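Local coordinates for ECF RNA polymerase sigma factor SigK (Mycobacterium tuberculosis, PDB 4NQW), which directs RNA polymerase to specific promoters as an extracytoplasmic function sigma factor and is probably kept inactive by an anti-sigma factor until regulated proteolysis frees it, at residues 51-56 / 92-97; 68-73 / 106-111; 76-81 / 102-107. All blocks are in the same frame, centred on the assembly; numbering follows the deposited sequence.

How the contacts relate
All three contacts lie in sigma-70 domain 2, which recognises and melts the -10 element, and belong to one bundle made by helices 42-62, 65-82 and 93-111. Helix 93-111 takes part each time: contact 1 joins its start to helix 42-62, whereas contacts 2 and 3 join its later turns to helix 65-82. Along the chain the first segments run 51-56, 68-73, 76-81, and the second ones 92-97, 102-107, 106-111, so contact 1 alternates with the other two. Between centres, contacts 1 and 3 are about 10 Å apart, contacts 2 and 3 about 8 Å, and contacts 1 and 2 about 14 Å. Contact 1 is packing without a hydrogen bond across it; contacts 2 and 3 are polar.

Contact 1 of 3, residues 51-56 / 92-97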
# COMPACT_ATOMS: atom_id res chain seq x y z
N LYS A 51 9.87 -9.12 4.45
CA LYS A 51 10.54 -8.05 5.21
C LYS A 51 11.26 -6.99 4.37
O LYS A 51 11.20 -5.80 4.69
CB LYS A 51 11.51 -8.63 6.25
CG LYS A 51 12.67 -9.44 5.69
CD LYS A 51 13.46 -10.09 6.81
CE LYS A 51 14.35 -11.22 6.32
NZ LYS A 51 15.49 -10.71 5.51
N SER A 52 11.93 -7.41 3.30
CA SER A 52 12.68 -6.48 2.46
C SER A 52 11.76 -5.52 1.69
O SER A 52 12.11 -4.36 1.46
CB SER A 52 13.59 -7.23 1.48
OG SER A 52 12.83 -7.96 0.53
N ARG A 53 10.58 -6.00 1.32
CA ARG A 53 9.60 -5.16 0.62
C ARG A 53 8.89 -4.20 1.57
O ARG A 53 8.63 -3.05 1.21
CB ARG A 53 8.59 -6.03 -0.14
CG ARG A 53 9.16 -6.64 -1.41
CD ARG A 53 8.11 -7.32 -2.27
NE ARG A 53 8.21 -8.78 -2.25
CZ ARG A 53 7.69 -9.57 -1.30
NH1 ARG A 53 7.03 -9.06 -0.27
NH2 ARG A 53 7.85 -10.89 -1.39
N VAL A 54 8.58 -4.64 2.79
CA VAL A 54 7.96 -3.75 3.78
C VAL A 54 8.96 -2.70 4.26
O VAL A 54 8.67 -1.50 4.23
CB VAL A 54 7.40 -4.52 5.00
CG1 VAL A 54 6.92 -3.55 6.06
CG2 VAL A 54 6.27 -5.44 4.57
N TYR A 55 10.12 -3.16 4.71
CA TYR A 55 11.16 -2.25 5.22
C TYR A 55 11.61 -1.24 4.16
O TYR A 55 11.80 -0.07 4.47
CB TYR A 55 12.37 -3.05 5.71
CG TYR A 55 13.45 -2.20 6.32
CD1 TYR A 55 13.26 -1.58 7.56
CD2 TYR A 55 14.67 -2.02 5.67
CE1 TYR A 55 14.26 -0.80 8.12
CE2 TYR A 55 15.67 -1.24 6.23
CZ TYR A 55 15.46 -0.64 7.46
OH TYR A 55 16.45 0.13 8.01
N GLY A 56 11.76 -1.72 2.93
CA GLY A 56 12.14 -0.86 1.81
C GLY A 56 11.12 0.21 1.49
O GLY A 56 11.48 1.34 1.15
N SER A 92 -4.90 -10.29 -2.00
CA SER A 92 -3.74 -11.11 -1.63
C SER A 92 -3.20 -10.72 -0.25
O SER A 92 -3.39 -9.59 0.21
CB SER A 92 -2.63 -10.96 -2.67
OG SER A 92 -2.12 -9.64 -2.68
N ALA A 93 -2.52 -11.67 0.39
CA ALA A 93 -1.85 -11.42 1.66
C ALA A 93 -0.81 -10.32 1.50
O ALA A 93 -0.65 -9.47 2.38
CB ALA A 93 -1.19 -12.69 2.17
N LEU A 94 -0.11 -10.34 0.37
CA LEU A 94 0.92 -9.36 0.07
C LEU A 94 0.34 -7.95 0.03
O LEU A 94 0.87 -7.03 0.65
CB LEU A 94 1.59 -9.68 -1.28
CG LEU A 94 3.12 -9.58 -1.42
CD1 LEU A 94 3.48 -8.97 -2.76
CD2 LEU A 94 3.77 -8.79 -0.29
N ALA A 95 -0.77 -7.79 -0.70
CA ALA A 95 -1.46 -6.51 -0.81
C ALA A 95 -1.99 -6.04 0.55
O ALA A 95 -1.92 -4.85 0.87
CB ALA A 95 -2.60 -6.61 -1.81
N TRP A 96 -2.53 -6.97 1.33
CA TRP A 96 -3.02 -6.69 2.67
C TRP A 96 -1.91 -6.14 3.56
O TRP A 96 -2.11 -5.18 4.31
CB TRP A 96 -3.60 -7.98 3.27
CG TRP A 96 -4.29 -7.84 4.59
CD1 TRP A 96 -5.58 -7.44 4.81
CD2 TRP A 96 -3.75 -8.15 5.88
NE1 TRP A 96 -5.86 -7.46 6.15
CE2 TRP A 96 -4.75 -7.90 6.83
CE3 TRP A 96 -2.50 -8.61 6.32
CZ2 TRP A 96 -4.55 -8.09 8.20
CZ3 TRP A 96 -2.30 -8.81 7.68
CH2 TRP A 96 -3.32 -8.55 8.60
N LEU A 97 -0.72 -6.74 3.46
CA LEU A 97 0.45 -6.33 4.24
C LEU A 97 1.02 -4.99 3.78
O LEU A 97 1.25 -4.10 4.60
CB LEU A 97 1.53 -7.41 4.17
CG LEU A 97 2.89 -7.11 4.80
CD1 LEU A 97 2.78 -7.01 6.31
CD2 LEU A 97 3.90 -8.19 4.42
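Arg53 reaches Leu94 with the far end of its chain, not its beginning. CB is directed at segment 92-97; CG then stands anti to the carbonyl carbon and beside the backbone N (chi1 -75°). CD continues nearly straight, and a bend at chi3 (-108°) turns the guanidinium toward helix 93-111. There CZ lies 4.1 Å from Leu94 CD2, while Arg53 NH1 comes within 3.3 Å of the same methyl. Leu94 CG sits over one face of the guanidinium, with NH1 to CG at 4.1 Å, so this is a methyl and methine resting against a flat cation. The two side chains cross at about a right angle.

This pairing of helix 42-62 with the start of helix 93-111 is part of the helical bundle of sigma-70 domain 2. The next residue, Val54, uses CG2 to pack on Leu97 CD2 at 3.6 Å, about one turn on from Leu94, again crosswise. Tyr76 and Val79 of helix 65-82 touch Val54 and Leu97 respectively. Ser92 is the N-cap of helix 93-111, its OG accepting from Ala95 N at 3.0 Å with an N-H...O angle of 158°. The same OG is also hydrogen-bonded to an acidic side chain of another protein's chain.

Contact 2 of 3, residues 68-73 / 106-111; sequences SEETTQ and VDRVRC. With CD (cadmium ion), chain C; CD (cadmium ion), chain L; CD (cadmium ion), chain E; CD (cadmium ion), chain D.
Thr71 OG1 has two polar partners. Its hydrogen bond to the backbone O of Tyr67, one turn earlier in helix 65-82, is the stronger; across the contact it accepts from Arg108 NE at 3.3 Å, a weak bond, being both long and bent (N-H...O 123°). The hydroxyl meets the guanidinium obliquely, and the two side chains slide past each other in opposite directions. Thr71 OG1 stands anti to its own carbonyl carbon (chi1 -55°), a setting that serves both partners. Farther along, Arg108 NH2 faces Glu70 OE1 at 4.0 Å, a long salt bridge. The oxygen lies at the edge of the guanidinium near its plane, and the planes of the two groups are 26° apart.

Glu70 and Thr71 belong to the domain 2 motif that contacts the polymerase core subunit RpoC, and Arg108 reaches this face from the end of helix 93-111 through loose polar contacts. Leu62 of helix 42-62 touches both Thr71 and Arg108. On helix 93-111, Asp107 bridges two cadmium ions, OD1 holding one at 2.4 Å and OD2 the other, which an acidic side chain of another protein's chain also binds. Cys111 SG binds a third cadmium, in doubtful geometry.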
# COMPACT_ATOMS: atom_id res chain seq x y z
N SER A 68 12.05 4.01 10.64
CA SER A 68 11.68 2.95 9.70
C SER A 68 11.69 1.57 10.36
O SER A 68 10.84 0.72 10.06
CB SER A 68 12.59 2.95 8.47
OG SER A 68 12.37 4.10 7.67
N GLU A 69 12.66 1.35 11.25
CA GLU A 69 12.71 0.12 12.04
C GLU A 69 11.51 0.01 12.97
O GLU A 69 10.83 -1.01 13.01
CB GLU A 69 14.01 0.05 12.84
CG GLU A 69 15.25 -0.17 11.99
CD GLU A 69 16.55 -0.12 12.78
OE1 GLU A 69 16.51 -0.01 14.03
OE2 GLU A 69 17.63 -0.19 12.16
N GLU A 70 11.24 1.08 13.71
CA GLU A 70 10.11 1.09 14.66
C GLU A 70 8.76 0.94 13.96
O GLU A 70 7.89 0.22 14.45
CB GLU A 70 10.13 2.37 15.49
CG GLU A 70 11.32 2.46 16.44
CD GLU A 70 11.27 3.67 17.35
OE1 GLU A 70 10.35 4.50 17.21
OE2 GLU A 70 12.17 3.79 18.21
N THR A 71 8.59 1.61 12.82
CA THR A 71 7.37 1.50 12.04
C THR A 71 7.17 0.08 11.51
O THR A 71 6.06 -0.45 11.55
CB THR A 71 7.38 2.49 10.86
OG1 THR A 71 7.61 3.82 11.35
CG2 THR A 71 6.05 2.46 10.10
N THR A 72 8.25 -0.54 11.03
CA THR A 72 8.21 -1.92 10.55
C THR A 72 7.77 -2.89 11.65
O THR A 72 7.00 -3.82 11.38
CB THR A 72 9.56 -2.36 9.95
OG1 THR A 72 9.88 -1.51 8.83
CG2 THR A 72 9.52 -3.80 9.47
N GLN A 73 8.24 -2.67 12.87
CA GLN A 73 7.80 -3.46 14.03
C GLN A 73 6.31 -3.32 14.27
O GLN A 73 5.61 -4.31 14.48
CB GLN A 73 8.53 -3.03 15.30
CG GLN A 73 9.97 -3.49 15.40
CD GLN A 73 10.60 -3.09 16.72
OE1 GLN A 73 10.60 -1.91 17.08
NE2 GLN A 73 11.12 -4.06 17.45
N VAL A 106 2.82 6.56 5.67
CA VAL A 106 2.26 7.83 5.21
C VAL A 106 1.68 8.62 6.38
O VAL A 106 1.90 9.83 6.49
CB VAL A 106 1.19 7.61 4.12
CG1 VAL A 106 0.25 8.80 3.98
CG2 VAL A 106 1.86 7.30 2.78
N ASP A 107 0.95 7.94 7.25
CA ASP A 107 0.44 8.54 8.48
C ASP A 107 1.56 9.18 9.30
O ASP A 107 1.41 10.30 9.80
CB ASP A 107 -0.29 7.48 9.31
CG ASP A 107 -0.57 7.95 10.72
OD1 ASP A 107 0.32 7.81 11.59
OD2 ASP A 107 -1.69 8.45 10.97
N ARG A 108 2.68 8.47 9.42
CA ARG A 108 3.86 8.96 10.14
C ARG A 108 4.33 10.31 9.61
O ARG A 108 4.70 11.20 10.38
CB ARG A 108 5.01 7.95 10.03
CG ARG A 108 5.80 7.73 11.30
CD ARG A 108 5.01 6.92 12.32
NE ARG A 108 5.87 6.05 13.13
CZ ARG A 108 6.68 6.47 14.10
NH1 ARG A 108 6.79 7.76 14.40
NH2 ARG A 108 7.41 5.58 14.77
N VAL A 109 4.33 10.46 8.28
CA VAL A 109 4.73 11.70 7.62
C VAL A 109 3.71 12.82 7.85
O VAL A 109 4.09 13.96 8.11
CB VAL A 109 4.94 11.48 6.10
CG1 VAL A 109 5.12 12.81 5.37
CG2 VAL A 109 6.13 10.57 5.86
N ARG A 110 2.42 12.50 7.74
CA ARG A 110 1.36 13.50 7.88
C ARG A 110 1.13 13.91 9.33
O ARG A 110 1.20 15.10 9.65
CB ARG A 110 0.05 12.99 7.29
CG ARG A 110 0.03 12.92 5.78
CD ARG A 110 -1.31 12.43 5.28
NE ARG A 110 -1.24 11.96 3.90
CZ ARG A 110 -2.18 11.22 3.31
NH1 ARG A 110 -3.28 10.86 3.96
NH2 ARG A 110 -2.01 10.85 2.05
N CYS A 111 0.86 12.94 10.19
CA CYS A 111 0.61 13.22 11.61
C CYS A 111 1.78 13.98 12.24
O CYS A 111 1.57 14.87 13.07
CB CYS A 111 0.30 11.94 12.40
SG CYS A 111 -1.38 11.30 12.20
CD CD C . -0.13 9.08 13.63
CD CD L . -3.60 9.23 9.73
CD CD E . 19.22 -0.67 13.93
CD CD D . -2.27 12.38 13.92
O HOH W 1 2.58 9.12 13.90
O HOH W 2 20.68 0.57 12.26
O HOH W 3 21.23 -2.12 12.92

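Contact 3 of 3, residues 76-81 / 102-107. With CD (cadmium ion), chain F; CD (cadmium ion), chain L; CD (cadmium ion), chain C.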
# COMPACT_ATOMS: atom_id res chain seq x y z
N TYR A 76 4.29 -5.36 11.63
CA TYR A 76 4.23 -6.80 11.88
C TYR A 76 3.54 -7.17 13.20
O TYR A 76 3.03 -8.28 13.34
CB TYR A 76 5.62 -7.44 11.78
CG TYR A 76 6.09 -7.55 10.35
CD1 TYR A 76 7.03 -6.66 9.84
CD2 TYR A 76 5.57 -8.52 9.51
CE1 TYR A 76 7.45 -6.75 8.52
CE2 TYR A 76 5.98 -8.61 8.19
CZ TYR A 76 6.91 -7.73 7.70
OH TYR A 76 7.32 -7.83 6.39
N LEU A 77 3.50 -6.24 14.15
CA LEU A 77 2.66 -6.42 15.34
C LEU A 77 1.19 -6.39 14.94
O LEU A 77 0.40 -7.20 15.41
CB LEU A 77 2.97 -5.35 16.41
CG LEU A 77 2.43 -5.53 17.85
CD1 LEU A 77 0.92 -5.31 17.95
CD2 LEU A 77 2.81 -6.88 18.44
N GLU A 78 0.81 -5.46 14.06
CA GLU A 78 -0.56 -5.42 13.54
C GLU A 78 -0.89 -6.65 12.70
O GLU A 78 -2.01 -7.15 12.77
CB GLU A 78 -0.84 -4.14 12.73
CG GLU A 78 -2.29 -4.06 12.25
CD GLU A 78 -2.65 -2.76 11.56
OE1 GLU A 78 -3.79 -2.66 11.05
OE2 GLU A 78 -1.82 -1.83 11.52
N VAL A 79 0.07 -7.13 11.92
CA VAL A 79 -0.11 -8.37 11.16
C VAL A 79 -0.53 -9.47 12.13
O VAL A 79 -1.57 -10.11 11.95
CB VAL A 79 1.17 -8.82 10.42
CG1 VAL A 79 1.00 -10.21 9.82
CG2 VAL A 79 1.54 -7.83 9.33
N TRP A 80 0.28 -9.67 13.16
CA TRP A 80 0.03 -10.68 14.19
C TRP A 80 -1.35 -10.55 14.84
O TRP A 80 -2.07 -11.54 14.98
CB TRP A 80 1.10 -10.58 15.27
CG TRP A 80 0.96 -11.58 16.37
CD1 TRP A 80 0.41 -11.38 17.60
CD2 TRP A 80 1.39 -12.94 16.33
NE1 TRP A 80 0.46 -12.54 18.33
CE2 TRP A 80 1.06 -13.51 17.58
CE3 TRP A 80 2.01 -13.73 15.36
CZ2 TRP A 80 1.34 -14.84 17.88
CZ3 TRP A 80 2.29 -15.05 15.67
CH2 TRP A 80 1.96 -15.59 16.92
N ARG A 81 -1.70 -9.34 15.24
CA ARG A 81 -2.92 -9.12 16.02
C ARG A 81 -4.18 -9.16 15.16
O ARG A 81 -5.17 -9.77 15.54
CB ARG A 81 -2.83 -7.79 16.79
CG ARG A 81 -3.42 -7.88 18.19
CD ARG A 81 -3.19 -6.60 18.98
NE ARG A 81 -3.06 -6.85 20.41
CZ ARG A 81 -1.92 -7.15 21.04
NH1 ARG A 81 -0.77 -7.25 20.38
NH2 ARG A 81 -1.94 -7.36 22.35
N HIS A 102 2.03 0.87 4.08
CA HIS A 102 2.01 2.18 3.44
C HIS A 102 1.15 3.17 4.22
O HIS A 102 1.53 4.32 4.41
CB HIS A 102 1.45 2.06 2.03
CG HIS A 102 1.53 3.34 1.26
ND1 HIS A 102 2.69 3.76 0.65
CD2 HIS A 102 0.61 4.30 1.03
CE1 HIS A 102 2.47 4.92 0.06
NE2 HIS A 102 1.22 5.27 0.28
N ARG A 103 -0.01 2.71 4.66
CA ARG A 103 -0.92 3.53 5.45
C ARG A 103 -0.23 4.04 6.71
O ARG A 103 -0.39 5.20 7.09
CB ARG A 103 -2.18 2.74 5.82
CG ARG A 103 -3.18 3.50 6.67
CD ARG A 103 -4.25 2.57 7.22
NE ARG A 103 -5.07 3.22 8.24
CZ ARG A 103 -6.31 3.67 8.05
NH1 ARG A 103 -6.92 3.54 6.88
NH2 ARG A 103 -6.96 4.25 9.06
N ARG A 104 0.56 3.16 7.35
CA ARG A 104 1.25 3.50 8.59
C ARG A 104 2.40 4.48 8.36
O ARG A 104 2.58 5.42 9.12
CB ARG A 104 1.76 2.23 9.28
CG ARG A 104 2.16 2.43 10.73
CD ARG A 104 2.38 1.09 11.43
NE ARG A 104 1.13 0.41 11.76
CZ ARG A 104 0.50 0.49 12.93
NH1 ARG A 104 0.97 1.23 13.92
NH2 ARG A 104 -0.64 -0.18 13.11
N ALA A 105 3.18 4.24 7.30
CA ALA A 105 4.30 5.11 6.95
C ALA A 105 3.84 6.51 6.54
O ALA A 105 4.39 7.51 6.99
CB ALA A 105 5.13 4.49 5.84
N VAL A 106 2.82 6.56 5.67
CA VAL A 106 2.26 7.83 5.21
C VAL A 106 1.68 8.62 6.38
O VAL A 106 1.90 9.83 6.49
CB VAL A 106 1.19 7.61 4.12
CG1 VAL A 106 0.25 8.80 3.98
CG2 VAL A 106 1.86 7.30 2.78
N ASP A 107 0.95 7.94 7.25
CA ASP A 107 0.44 8.54 8.48
C ASP A 107 1.56 9.18 9.30
O ASP A 107 1.41 10.30 9.80
CB ASP A 107 -0.29 7.48 9.31
CG ASP A 107 -0.57 7.95 10.72
OD1 ASP A 107 0.32 7.81 11.59
OD2 ASP A 107 -1.69 8.45 10.97
CD CD F . -3.79 -0.12 10.64
CD CD L . -3.60 9.23 9.73
CD CD C . -0.13 9.08 13.63
O HOH W 4 0.12 -1.86 9.38
O HOH W 1 2.58 9.12 13.90
O HOH W 5 -5.62 0.75 12.50
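Glu78 and Arg104 meet in a salt bridge that carries the whole contact between segments 76-81 and 102-107. Arg104 NH2 donates to Glu78 OE2 over 2.6 Å, nearly straight at 164°. The approach is unequal on its two sides: the oxygen lies almost in the guanidinium plane, at its edge, whereas NH2 comes from above the carboxylate plane. The planes of the two groups are 80° apart. A bend at chi3 (-76°) swings the guanidinium of Arg104 aside from an otherwise extended chain.

The same carboxylate is clamped by a cadmium ion, with Glu78 OE1 at 2.6 Å and OE2 at 2.8 Å; a water also binds the metal. A second water donates to Glu78 OE2 at 2.9 Å and weakly accepts from Arg104 NE at 3.4 Å. OE2 therefore serves a metal, a guanidinium and a water at once, and the metal and the guanidinium together would be expected to favour the ionised form of Glu78.

These residues link helices 65-82 and 93-111 at the surface of the sigma-70 domain 2 bundle, beside the apolar layer where Val79 packs on Met100. The next shell begins at Glu74, whose OE1 makes a second salt bridge to Arg104 NH1, so glutamates one turn apart on helix 65-82 hold different nitrogens of one arginine. Thr71 and Ile75 of that helix also touch Arg104, and Met100 of helix 93-111 packs against Glu78.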